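L-lysine 6-oxidase (Marinomonas mediterranea, PDB 3WEU) uses a cysteine tryptophylquinone cofactor to oxidise the epsilon-amino group of L-lysine, releasing ammonium and the hydrogen peroxide that makes it antibacterial. Local coordinates at residues Arg271-Val276 and Val461-Ala466. Sequence-based numbering, arbitrary orientation.
Sequences RNFDLV and VIYKDA. With EDO (1,2-ethanediol), chain O.
One face of the Phe273 ring is laid against the backbone of Asp465 and Ala466: Asp465 CA makes a CH-pi contact 4.1 Å from the ring centroid, 21° off the normal and offset toward the rim, and Ala466 N lies over the same face. With CG anti to the carbonyl carbon and beside the backbone N (chi1 -65°), the Phe273 ring is directed at this backbone. At its far end, Phe273 CZ touches Tyr463 CB at 3.8 Å and, obliquely, the carbonyl oxygen of Tyr463; the two aromatic side chains cross at about a right angle without stacking. The phenol points onward, its OH hydrogen-bonded to Leu457 O. The Asp465 side chain passes that of Phe273 heading the other way, and its OD1 comes within 3.6 Å of Phe273 CB. Asp465 OD1 also accepts a hydrogen bond from Ala466 N at 2.8 Å, on the anti side and 33° out of the carboxylate plane, which ties the carboxylate back to its own chain. The contact thus joins the C-terminal end of helix 261-272, where Phe273 is the first residue to leave helical geometry, to the loop leading into strand 468-469, near the protein surface. No hydrogen bond links the two segments. Further along, both Leu275 methyls rest on Ala466 CB, CD1 and CD2 each 3.9 Å from it. At the helix end, Arg271 NH2 donates an in-plane hydrogen bond (3.0 Å) to O1 of a 1,2-ethanediol, probably from the crystallisation solution and also hydrogen-bonded to Tyr280 OH, while Arg271 NH1 forms a salt bridge with Asp267.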
# COMPACT_ATOMS: atom_id res chain seq x y z
N ARG A 271 13.27 44.51 18.06
CA ARG A 271 14.14 43.87 19.05
C ARG A 271 15.58 43.69 18.56
O ARG A 271 16.49 43.45 19.37
CB ARG A 271 13.58 42.53 19.47
CG ARG A 271 12.30 42.60 20.32
CD ARG A 271 11.78 41.22 20.81
NE ARG A 271 11.42 40.38 19.67
CZ ARG A 271 12.22 39.50 19.09
NH1 ARG A 271 11.83 38.88 17.98
NH2 ARG A 271 13.44 39.20 19.59
N ASN A 272 15.82 43.81 17.28
CA ASN A 272 17.18 43.59 16.79
C ASN A 272 17.82 44.68 15.98
O ASN A 272 19.03 44.69 15.84
CB ASN A 272 17.26 42.32 15.97
CG ASN A 272 16.95 41.10 16.79
OD1 ASN A 272 17.76 40.66 17.58
ND2 ASN A 272 15.76 40.58 16.64
N PHE A 273 17.05 45.57 15.39
CA PHE A 273 17.60 46.54 14.45
C PHE A 273 17.21 47.93 14.82
O PHE A 273 17.28 48.79 13.99
CB PHE A 273 17.13 46.20 13.03
CG PHE A 273 17.65 44.91 12.54
CD1 PHE A 273 18.98 44.85 12.05
CD2 PHE A 273 16.88 43.74 12.52
CE1 PHE A 273 19.49 43.66 11.60
CE2 PHE A 273 17.42 42.54 12.08
CZ PHE A 273 18.70 42.50 11.62
N ASP A 274 16.82 48.15 16.07
CA ASP A 274 16.53 49.49 16.57
C ASP A 274 15.47 50.20 15.71
O ASP A 274 15.50 51.42 15.57
CB ASP A 274 17.84 50.30 16.55
CG ASP A 274 17.84 51.44 17.53
OD1 ASP A 274 17.51 51.16 18.71
OD2 ASP A 274 18.20 52.58 17.14
N LEU A 275 14.53 49.44 15.14
CA LEU A 275 13.57 50.04 14.26
C LEU A 275 12.74 51.15 14.90
O LEU A 275 12.35 52.10 14.26
CB LEU A 275 12.67 48.91 13.64
CG LEU A 275 11.57 49.36 12.65
CD1 LEU A 275 12.21 49.99 11.41
CD2 LEU A 275 10.76 48.13 12.31
N VAL A 276 12.39 50.99 16.16
CA VAL A 276 11.58 51.92 16.91
C VAL A 276 12.25 52.23 18.29
O VAL A 276 11.87 51.69 19.29
CB VAL A 276 10.13 51.43 17.13
CG1 VAL A 276 9.31 52.61 17.66
CG2 VAL A 276 9.49 50.95 15.84
N VAL A 461 19.53 37.05 12.01
CA VAL A 461 20.75 36.93 11.19
C VAL A 461 20.52 36.79 9.68
O VAL A 461 21.45 36.94 8.89
CB VAL A 461 21.67 35.81 11.67
CG1 VAL A 461 21.94 35.89 13.18
CG2 VAL A 461 21.15 34.47 11.24
N ILE A 462 19.28 36.52 9.24
CA ILE A 462 19.01 36.51 7.81
C ILE A 462 18.71 37.85 7.21
O ILE A 462 18.54 37.95 6.01
CB ILE A 462 17.87 35.54 7.44
CG1 ILE A 462 16.50 36.05 7.86
CG2 ILE A 462 18.13 34.18 8.03
CD1 ILE A 462 15.37 35.37 7.16
N TYR A 463 18.63 38.89 8.03
CA TYR A 463 18.31 40.23 7.61
C TYR A 463 19.48 41.14 7.64
O TYR A 463 20.26 41.09 8.56
CB TYR A 463 17.30 40.89 8.53
CG TYR A 463 15.91 40.18 8.63
CD1 TYR A 463 15.68 39.22 9.57
CD2 TYR A 463 14.86 40.53 7.80
CE1 TYR A 463 14.47 38.53 9.63
CE2 TYR A 463 13.64 39.89 7.86
CZ TYR A 463 13.44 38.89 8.78
OH TYR A 463 12.20 38.31 8.82
N LYS A 464 19.54 42.06 6.70
CA LYS A 464 20.52 43.14 6.83
C LYS A 464 19.95 44.34 7.53
O LYS A 464 20.71 45.16 8.03
CB LYS A 464 21.11 43.51 5.44
CG LYS A 464 20.10 43.60 4.32
CD LYS A 464 20.84 43.84 3.00
CE LYS A 464 19.89 44.02 1.84
NZ LYS A 464 19.19 45.35 1.96
N ASP A 465 18.63 44.51 7.56
CA ASP A 465 17.99 45.49 8.41
C ASP A 465 16.50 45.08 8.47
O ASP A 465 16.09 44.11 7.81
CB ASP A 465 18.13 46.90 7.77
CG ASP A 465 17.92 48.03 8.75
OD1 ASP A 465 17.38 47.88 9.89
OD2 ASP A 465 18.26 49.16 8.33
N ALA A 466 15.71 45.77 9.27
CA ALA A 466 14.30 45.44 9.43
C ALA A 466 13.64 45.33 8.04
O ALA A 466 13.86 46.20 7.20
CB ALA A 466 13.63 46.53 10.23
C1 EDO O . 14.88 39.05 23.03
O1 EDO O . 14.97 40.08 22.04
C2 EDO O . 15.07 39.85 24.29
O2 EDO O . 14.36 41.10 24.13